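Local coordinates for UDP-4-amino-4,6-dideoxy-N-acetyl-beta-L-altrosamine transaminase (Helicobacter pylori, PDB 2FNU), which catalyses the pyridoxal phosphate-dependent amino transfer from glutamate to a UDP-linked 4-keto sugar, the second step in making pseudaminic acid for flagellin modification, at residues B[85-90]-B[124-129]; B[99-104]-B[115-120]; B[59-64]-B[205-210]. All blocks are in the same frame, centred on the assembly; numbering follows the deposited sequence.

Interaction 1. Residues B[85-90]-B[124-129]; sequences VATANM and AIVSVD
T87 meets V126 and V128 through a single methyl group, where helix 86-93 packs on strand 122-128 of the large seven-stranded mixed sheet of this PLP-dependent aminotransferase. Its CG2 lies 3.8 Å from CG1 of V126 and 4.1 Å from CG2 of V128, so it is shared by two valines two positions apart along the strand, both on the face of the sheet turned to the helix. The valines use different branches to reach it: V126 offers the methyl anti to its own backbone nitrogen (chi1 174°), V128 the methyl lying beside the nitrogen. The side chains of T87 and V126 pass alongside each other, pointing opposite ways. No hydrogen bond crosses between 85-90 and 124-129; the contact is small, wholly apolar and buried.

The other branch of T87 has a polar task. With chi1 at -52°, OG1 sits beside the backbone nitrogen while the methyl takes the position opposite it, and the hydroxyl is hydrogen-bonded to D154 and to S83. All three residues line the pocket of the bound cofactor, 4'-deoxy-4'-aminopyridoxal-5'-phosphate, which also touches A86 and V128. The methyl of T87 thus packs on the strand while its hydroxyl bonds to two other pocket residues, and the nearest atoms of its side chain and the cofactor are about 4 Å apart.

Behind this layer, V126 is held in the sheet by backbone hydrogen bonds with I78, and its carbonyl also accepts one from T79 OG1. V85 O accepts from two amides, A88 N at 3.0 Å and N89 N at 2.8 Å.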
loop_
_atom_site.group_PDB
_atom_site.type_symbol
_atom_site.label_atom_id
_atom_site.label_comp_id
_atom_site.label_asym_id
_atom_site.label_seq_id
_atom_site.Cartn_x
_atom_site.Cartn_y
_atom_site.Cartn_z
ATOM N N VAL B 85 11.240 -0.895 12.889
ATOM C CA VAL B 85 10.071 -0.898 13.766
ATOM C C VAL B 85 8.856 -1.632 13.175
ATOM O O VAL B 85 8.021 -2.182 13.919
ATOM C CB VAL B 85 9.711 0.546 14.207
ATOM C CG1 VAL B 85 9.079 1.338 13.038
ATOM C CG2 VAL B 85 8.798 0.547 15.426
ATOM N N ALA B 86 8.753 -1.663 11.850
ATOM C CA ALA B 86 7.603 -2.310 11.203
ATOM C C ALA B 86 7.389 -3.748 11.660
ATOM O O ALA B 86 6.252 -4.205 11.728
ATOM C CB ALA B 86 7.753 -2.278 9.675
ATOM N N THR B 87 8.477 -4.478 11.937
ATOM C CA THR B 87 8.350 -5.886 12.310
ATOM C C THR B 87 7.463 -6.026 13.540
ATOM O O THR B 87 6.645 -6.953 13.640
ATOM C CB THR B 87 9.734 -6.480 12.595
ATOM O OG1 THR B 87 10.609 -6.221 11.485
ATOM C CG2 THR B 87 9.637 -8.002 12.789
ATOM N N ALA B 88 7.613 -5.079 14.466
ATOM C CA ALA B 88 6.831 -5.085 15.705
ATOM C C ALA B 88 5.541 -4.266 15.602
ATOM O O ALA B 88 4.530 -4.664 16.186
ATOM C CB ALA B 88 7.670 -4.600 16.885
ATOM N N ASN B 89 5.557 -3.138 14.878
ATOM C CA ASN B 89 4.322 -2.347 14.747
ATOM C C ASN B 89 3.203 -3.208 14.178
ATOM O O ASN B 89 2.039 -3.065 14.563
ATOM C CB ASN B 89 4.485 -1.149 13.799
ATOM C CG ASN B 89 5.150 0.080 14.440
ATOM O OD1 ASN B 89 5.451 1.066 13.728
ATOM N ND2 ASN B 89 5.372 0.053 15.735
ATOM N N MET B 90 3.529 -4.092 13.234
ATOM C CA MET B 90 2.457 -4.893 12.617
ATOM C C MET B 90 1.966 -5.993 13.543
ATOM O O MET B 90 0.833 -6.443 13.395
ATOM C CB MET B 90 2.868 -5.432 11.243
ATOM C CG MET B 90 3.104 -4.341 10.197
ATOM S SD MET B 90 1.631 -3.287 9.951
ATOM C CE MET B 90 2.044 -1.870 10.991
ATOM N N ALA B 124 3.835 -17.526 18.396
ATOM C CA ALA B 124 4.773 -17.616 17.283
ATOM C C ALA B 124 6.096 -16.999 17.664
ATOM O O ALA B 124 6.183 -16.306 18.692
ATOM C CB ALA B 124 4.204 -16.864 16.045
ATOM N N ILE B 125 7.099 -17.238 16.817
ATOM C CA ILE B 125 8.379 -16.530 16.908
ATOM C C ILE B 125 8.606 -15.834 15.562
ATOM O O ILE B 125 8.462 -16.483 14.523
ATOM C CB ILE B 125 9.547 -17.489 17.228
ATOM C CG1 ILE B 125 9.275 -18.199 18.567
ATOM C CG2 ILE B 125 10.893 -16.735 17.240
ATOM C CD1 ILE B 125 10.380 -19.164 18.995
ATOM N N VAL B 126 8.940 -14.536 15.583
ATOM C CA VAL B 126 9.289 -13.818 14.347
ATOM C C VAL B 126 10.772 -13.445 14.412
ATOM O O VAL B 126 11.161 -12.617 15.238
ATOM C CB VAL B 126 8.458 -12.518 14.166
ATOM C CG1 VAL B 126 8.962 -11.726 12.935
ATOM C CG2 VAL B 126 6.971 -12.847 14.032
ATOM N N SER B 127 11.586 -14.069 13.562
ATOM C CA SER B 127 13.005 -13.728 13.461
ATOM C C SER B 127 13.228 -12.768 12.289
ATOM O O SER B 127 12.360 -12.631 11.418
ATOM C CB SER B 127 13.863 -14.989 13.272
ATOM O OG SER B 127 13.443 -15.709 12.114
ATOM N N VAL B 128 14.399 -12.141 12.283
ATOM C CA VAL B 128 14.815 -11.228 11.216
ATOM C C VAL B 128 16.224 -11.617 10.764
ATOM O O VAL B 128 17.120 -11.818 11.600
ATOM C CB VAL B 128 14.868 -9.782 11.750
ATOM C CG1 VAL B 128 15.485 -8.817 10.714
ATOM C CG2 VAL B 128 13.460 -9.336 12.130
ATOM N N ASP B 129 16.433 -11.703 9.451
ATOM C CA ASP B 129 17.764 -12.015 8.926
ATOM C C ASP B 129 18.498 -10.688 8.823
ATOM O O ASP B 129 18.434 -9.993 7.802
ATOM C CB ASP B 129 17.638 -12.705 7.573
ATOM C CG ASP B 129 16.826 -13.981 7.653
ATOM O OD1 ASP B 129 17.019 -14.759 8.623
ATOM O OD2 ASP B 129 15.975 -14.196 6.771
#

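Interaction 2. Residues B[99-104]-B[115-120]; sequences VFAGIK and EKLINE
Strand 97-100 is the outermost strand on its side of the mixed sheet within the chain, and this contact is where the connection leading back from it toward strand 122-128 folds over its C-terminal end. L117, at the close of the short 3-10 segment 115-117, supplies the link. Its CD1 reaches A101 just past the end of the strand, 3.7 Å from A101 CB and 3.8 Å from A101 CA, resting on both carbons. Closer to its own backbone, L117 CB lies 4.3 Å from CG1 of V99. One leucine thus spans V99 and A101, its stem near the first and a terminal methyl against the second, while F100, which lies between them in sequence, starts its side chain away from 115-120 and comes near with its carbonyl oxygen instead, F100 O lying 4.3 Å from L117 CD1. The leucine is extended at its second torsion (chi2 173°), which carries CD1 outward from the backbone toward A101.

The side-chain contacts are apolar, no hydrogen bond passes between 99-104 and 115-120, and the site is only partly buried. The neighbouring strand 76-79 lies next to both partners: V99 pairs with it through backbone hydrogen bonds to I77 and T79, and L117 also touches I78. L114 packs on A101 as well.

Polar groups fasten the connection at other points. E115 forms a salt bridge with K146 and a hydrogen bond with H147, while N119 is tied to E76 through its ND2. Within 115-120 itself, the 3-10 turn that presents L117 is closed by a backbone hydrogen bond of 3.1 Å from I118 N to E115 O.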
loop_
_atom_site.group_PDB
_atom_site.type_symbol
_atom_site.label_atom_id
_atom_site.label_comp_id
_atom_site.label_asym_id
_atom_site.label_seq_id
_atom_site.Cartn_x
_atom_site.Cartn_y
_atom_site.Cartn_z
ATOM N N VAL B 99 7.383 -9.972 22.498
ATOM C CA VAL B 99 8.242 -10.327 23.612
ATOM C C VAL B 99 9.662 -10.332 23.080
ATOM O O VAL B 99 10.000 -11.157 22.243
ATOM C CB VAL B 99 7.834 -11.696 24.188
ATOM C CG1 VAL B 99 8.745 -12.094 25.342
ATOM C CG2 VAL B 99 6.381 -11.639 24.653
ATOM N N PHE B 100 10.481 -9.380 23.517
ATOM C CA PHE B 100 11.795 -9.180 22.895
ATOM C C PHE B 100 12.879 -10.097 23.465
ATOM O O PHE B 100 13.097 -10.127 24.674
ATOM C CB PHE B 100 12.223 -7.704 23.008
ATOM C CG PHE B 100 11.335 -6.777 22.223
ATOM C CD1 PHE B 100 10.443 -5.925 22.861
ATOM C CD2 PHE B 100 11.359 -6.804 20.832
ATOM C CE1 PHE B 100 9.596 -5.081 22.101
ATOM C CE2 PHE B 100 10.526 -5.956 20.069
ATOM C CZ PHE B 100 9.652 -5.095 20.713
ATOM N N ALA B 101 13.535 -10.846 22.572
ATOM C CA ALA B 101 14.615 -11.758 22.935
ATOM C C ALA B 101 15.964 -11.073 22.836
ATOM O O ALA B 101 16.115 -10.074 22.131
ATOM C CB ALA B 101 14.608 -12.972 22.002
ATOM N N GLY B 102 16.957 -11.640 23.509
ATOM C CA GLY B 102 18.329 -11.207 23.294
ATOM C C GLY B 102 18.808 -11.512 21.884
ATOM O O GLY B 102 18.219 -12.334 21.158
ATOM N N ILE B 103 19.889 -10.847 21.491
ATOM C CA ILE B 103 20.492 -11.054 20.185
ATOM C C ILE B 103 21.959 -11.469 20.335
ATOM O O ILE B 103 22.526 -11.447 21.432
ATOM C CB ILE B 103 20.387 -9.802 19.287
ATOM C CG1 ILE B 103 21.135 -8.617 19.912
ATOM C CG2 ILE B 103 18.913 -9.435 18.995
ATOM C CD1 ILE B 103 21.810 -7.748 18.860
ATOM N N LYS B 104 22.568 -11.835 19.209
ATOM C CA LYS B 104 23.965 -12.234 19.182
ATOM C C LYS B 104 24.862 -11.147 18.627
ATOM O O LYS B 104 24.388 -10.097 18.176
ATOM C CB LYS B 104 24.094 -13.476 18.311
ATOM C CG LYS B 104 23.257 -14.670 18.811
ATOM C CD LYS B 104 23.397 -15.897 17.920
ATOM C CE LYS B 104 22.833 -15.663 16.514
ATOM N NZ LYS B 104 22.876 -16.948 15.726
ATOM N N GLU B 115 13.782 -20.176 24.274
ATOM C CA GLU B 115 12.916 -21.129 24.971
ATOM C C GLU B 115 12.459 -20.592 26.326
ATOM O O GLU B 115 11.313 -20.808 26.730
ATOM C CB GLU B 115 13.589 -22.514 25.084
ATOM C CG GLU B 115 12.640 -23.615 25.593
ATOM C CD GLU B 115 13.054 -25.010 25.140
ATOM O OE1 GLU B 115 14.238 -25.198 24.778
ATOM O OE2 GLU B 115 12.183 -25.902 25.125
ATOM N N LYS B 116 13.329 -19.839 26.999
ATOM C CA LYS B 116 12.975 -19.314 28.311
ATOM C C LYS B 116 11.811 -18.326 28.272
ATOM O O LYS B 116 11.224 -18.025 29.306
ATOM C CB LYS B 116 14.189 -18.681 28.993
ATOM C CG LYS B 116 14.775 -17.467 28.278
ATOM C CD LYS B 116 15.893 -16.885 29.146
ATOM C CE LYS B 116 16.616 -15.757 28.472
ATOM N NZ LYS B 116 17.851 -15.421 29.247
ATOM N N LEU B 117 11.486 -17.834 27.071
ATOM C CA LEU B 117 10.451 -16.811 26.908
ATOM C C LEU B 117 9.090 -17.397 26.585
ATOM O O LEU B 117 8.089 -16.668 26.565
ATOM C CB LEU B 117 10.837 -15.849 25.782
ATOM C CG LEU B 117 12.160 -15.115 25.974
ATOM C CD1 LEU B 117 12.481 -14.344 24.696
ATOM C CD2 LEU B 117 12.118 -14.181 27.166
ATOM N N ILE B 118 9.056 -18.702 26.331
ATOM C CA ILE B 118 7.839 -19.361 25.918
ATOM C C ILE B 118 6.953 -19.663 27.121
ATOM O O ILE B 118 7.432 -20.128 28.171
ATOM C CB ILE B 118 8.151 -20.650 25.128
ATOM C CG1 ILE B 118 8.945 -20.298 23.864
ATOM C CG2 ILE B 118 6.862 -21.392 24.761
ATOM C CD1 ILE B 118 9.478 -21.497 23.044
ATOM N N ASN B 119 5.671 -19.368 26.974
ATOM C CA ASN B 119 4.698 -19.667 28.012
ATOM C C ASN B 119 3.368 -20.008 27.348
ATOM O O ASN B 119 3.301 -20.148 26.116
ATOM C CB ASN B 119 4.564 -18.474 28.973
ATOM C CG ASN B 119 4.125 -17.198 28.266
ATOM O OD1 ASN B 119 3.188 -17.212 27.478
ATOM N ND2 ASN B 119 4.803 -16.096 28.547
ATOM N N GLU B 120 2.312 -20.154 28.146
ATOM C CA GLU B 120 1.017 -20.571 27.618
ATOM C C GLU B 120 0.405 -19.594 26.614
ATOM O O GLU B 120 -0.451 -19.983 25.832
ATOM C CB GLU B 120 0.034 -20.851 28.771
ATOM C CG GLU B 120 -0.216 -19.661 29.724
ATOM C CD GLU B 120 1.000 -19.269 30.593
ATOM O OE1 GLU B 120 1.884 -20.123 30.863
ATOM O OE2 GLU B 120 1.066 -18.090 31.010
#

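Interaction 3. Residues B[59-64]-B[205-210]; sequences ALLTLY and KLFRSH
The ring of F207 comes edge-on to T62, with OG1 of the threonine 3.4 Å from F207 CD1 and near the plane of the ring. From OG1 to F207 CE1 the distance is 3.7 Å, so the oxygen faces one side of the ring's rim. The threonine methyl, by contrast, stands off the ring plane, beside the CB-CD1 side of the phenylalanine, with T62 CG2 3.7 Å from F207 CD1 and 4.1 Å from F207 CB. The two side chains lie alongside each other with their ends pointing opposite ways, and both threonine branches touch the CD1 side. CG of F207 is placed opposite the backbone nitrogen (chi1 -170°), swinging the ring out from its helix toward 59-64.

OG1 makes no hydrogen bond to 205-210: the threonine chi1 of -61° sets it beside the backbone nitrogen, where it bonds to the carbonyl oxygen of S58 one turn earlier in its own helix. L61 adds a looser touch at the ring edge, its CD2 4.5 Å from F207 CE1.

Here helix 56-66 is packed against the C-terminal end of helix 198-208, two helices far apart in sequence brought together in the large cofactor-binding domain of the fold type I aminotransferases. The F207 ring also meets that of H227 in the same chain, their planes inclined at about 45°, whereas L61 packs on H227 of the second subunit. Just beyond the helix, the H210 ring makes an edge-to-face contact with F84 of that subunit.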
loop_
_atom_site.group_PDB
_atom_site.type_symbol
_atom_site.label_atom_id
_atom_site.label_comp_id
_atom_site.label_asym_id
_atom_site.label_seq_id
_atom_site.Cartn_x
_atom_site.Cartn_y
_atom_site.Cartn_z
ATOM N N ALA B 59 2.812 -6.643 3.603
ATOM C CA ALA B 59 3.028 -8.083 3.633
ATOM C C ALA B 59 3.043 -8.614 5.072
ATOM O O ALA B 59 2.395 -9.634 5.375
ATOM C CB ALA B 59 4.316 -8.422 2.915
ATOM N N LEU B 60 3.753 -7.916 5.967
ATOM C CA LEU B 60 3.836 -8.356 7.361
ATOM C C LEU B 60 2.456 -8.334 8.018
ATOM O O LEU B 60 2.078 -9.290 8.709
ATOM C CB LEU B 60 4.812 -7.470 8.166
ATOM C CG LEU B 60 6.304 -7.708 7.950
ATOM C CD1 LEU B 60 7.123 -6.545 8.500
ATOM C CD2 LEU B 60 6.752 -9.004 8.594
ATOM N N LEU B 61 1.698 -7.252 7.809
ATOM C CA LEU B 61 0.367 -7.179 8.408
ATOM C C LEU B 61 -0.489 -8.330 7.879
ATOM O O LEU B 61 -1.202 -9.000 8.632
ATOM C CB LEU B 61 -0.330 -5.869 8.054
ATOM C CG LEU B 61 -1.784 -5.761 8.540
ATOM C CD1 LEU B 61 -1.812 -5.683 10.073
ATOM C CD2 LEU B 61 -2.478 -4.543 7.931
ATOM N N THR B 62 -0.428 -8.554 6.573
ATOM C CA THR B 62 -1.233 -9.619 5.962
ATOM C C THR B 62 -0.865 -10.993 6.529
ATOM O O THR B 62 -1.744 -11.804 6.828
ATOM C CB THR B 62 -1.056 -9.592 4.438
ATOM O OG1 THR B 62 -1.506 -8.314 3.969
ATOM C CG2 THR B 62 -1.883 -10.696 3.756
ATOM N N LEU B 63 0.427 -11.240 6.683
ATOM C CA LEU B 63 0.887 -12.490 7.292
ATOM C C LEU B 63 0.424 -12.600 8.754
ATOM O O LEU B 63 -0.134 -13.642 9.159
ATOM C CB LEU B 63 2.418 -12.605 7.202
ATOM C CG LEU B 63 2.994 -13.833 7.928
ATOM C CD1 LEU B 63 2.387 -15.155 7.426
ATOM C CD2 LEU B 63 4.521 -13.806 7.702
ATOM N N TYR B 64 0.660 -11.560 9.551
ATOM C CA TYR B 64 0.340 -11.645 10.973
ATOM C C TYR B 64 -1.155 -11.824 11.212
ATOM O O TYR B 64 -1.552 -12.493 12.174
ATOM C CB TYR B 64 0.792 -10.372 11.688
ATOM C CG TYR B 64 2.304 -10.147 11.791
ATOM C CD1 TYR B 64 2.796 -8.888 12.100
ATOM C CD2 TYR B 64 3.228 -11.198 11.605
ATOM C CE1 TYR B 64 4.158 -8.648 12.257
ATOM C CE2 TYR B 64 4.598 -10.979 11.740
ATOM C CZ TYR B 64 5.059 -9.683 12.079
ATOM O OH TYR B 64 6.405 -9.422 12.236
ATOM N N LYS B 205 -4.079 -13.846 -0.108
ATOM C CA LYS B 205 -4.417 -13.325 -1.420
ATOM C C LYS B 205 -5.726 -12.536 -1.389
ATOM O O LYS B 205 -5.803 -11.437 -1.946
ATOM C CB LYS B 205 -4.475 -14.481 -2.425
ATOM C CG LYS B 205 -4.652 -14.083 -3.875
ATOM C CD LYS B 205 -4.655 -15.358 -4.741
ATOM C CE LYS B 205 -4.725 -15.036 -6.216
ATOM N NZ LYS B 205 -4.431 -16.268 -7.004
ATOM N N LEU B 206 -6.741 -13.071 -0.718
ATOM C CA LEU B 206 -7.996 -12.333 -0.578
ATOM C C LEU B 206 -7.809 -11.072 0.275
ATOM O O LEU B 206 -8.372 -10.008 -0.045
ATOM C CB LEU B 206 -9.080 -13.228 0.013
ATOM C CG LEU B 206 -9.537 -14.337 -0.927
ATOM C CD1 LEU B 206 -10.216 -15.414 -0.115
ATOM C CD2 LEU B 206 -10.477 -13.753 -1.998
ATOM N N PHE B 207 -7.016 -11.191 1.344
ATOM C CA PHE B 207 -6.812 -10.056 2.272
ATOM C C PHE B 207 -6.139 -8.888 1.567
ATOM O O PHE B 207 -6.380 -7.718 1.913
ATOM C CB PHE B 207 -5.963 -10.525 3.443
ATOM C CG PHE B 207 -5.872 -9.550 4.594
ATOM C CD1 PHE B 207 -4.788 -8.661 4.694
ATOM C CD2 PHE B 207 -6.827 -9.571 5.621
ATOM C CE1 PHE B 207 -4.667 -7.805 5.794
ATOM C CE2 PHE B 207 -6.724 -8.721 6.708
ATOM C CZ PHE B 207 -5.644 -7.833 6.792
ATOM N N ARG B 208 -5.295 -9.208 0.585
ATOM C CA ARG B 208 -4.577 -8.204 -0.205
ATOM C C ARG B 208 -5.500 -7.351 -1.089
ATOM O O ARG B 208 -5.143 -6.239 -1.480
ATOM C CB ARG B 208 -3.525 -8.911 -1.067
ATOM C CG ARG B 208 -2.699 -7.978 -1.964
ATOM C CD ARG B 208 -1.684 -8.745 -2.825
ATOM N NE ARG B 208 -2.380 -9.633 -3.767
ATOM C CZ ARG B 208 -1.773 -10.459 -4.613
ATOM N NH1 ARG B 208 -0.435 -10.512 -4.681
ATOM N NH2 ARG B 208 -2.512 -11.218 -5.417
ATOM N N SER B 209 -6.665 -7.909 -1.441
ATOM C CA SER B 209 -7.548 -7.268 -2.419
ATOM C C SER B 209 -9.019 -7.453 -2.044
ATOM O O SER B 209 -9.772 -8.212 -2.694
ATOM C CB SER B 209 -7.268 -7.793 -3.836
ATOM O OG SER B 209 -7.855 -6.955 -4.834
ATOM N N HIS B 210 -9.419 -6.743 -0.991
ATOM C CA HIS B 210 -10.828 -6.521 -0.657
ATOM C C HIS B 210 -11.651 -7.710 -0.175
ATOM O O HIS B 210 -12.852 -7.533 0.092
ATOM C CB HIS B 210 -11.550 -5.872 -1.848
ATOM C CG HIS B 210 -10.868 -4.638 -2.344
ATOM N ND1 HIS B 210 -10.724 -3.510 -1.560
ATOM C CD2 HIS B 210 -10.274 -4.359 -3.529
ATOM C CE1 HIS B 210 -10.068 -2.586 -2.249
ATOM N NE2 HIS B 210 -9.778 -3.079 -3.444
#

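In the fold
Interactions 1 and 3 are buried, whereas interaction 2 is only partly buried, its centre about 20 Å from the centre of the chain. All three rely on van der Waals contact without a crossing hydrogen bond, but differ in kind: a helix methyl on strand valines in interaction 1, a leucine over the strand outermost within the chain in interaction 2, an aromatic rim beside a threonine in interaction 3. Interactions 1 and 2 reach the same sheet, their centres 13 Å apart. Interactions 1 and 3 touch directly, Y64 OH lying 2.9 Å from T87 O in a probable hydrogen bond and M90 packing on L61, and both adjoin the second subunit. Interactions 2 and 3 do not touch.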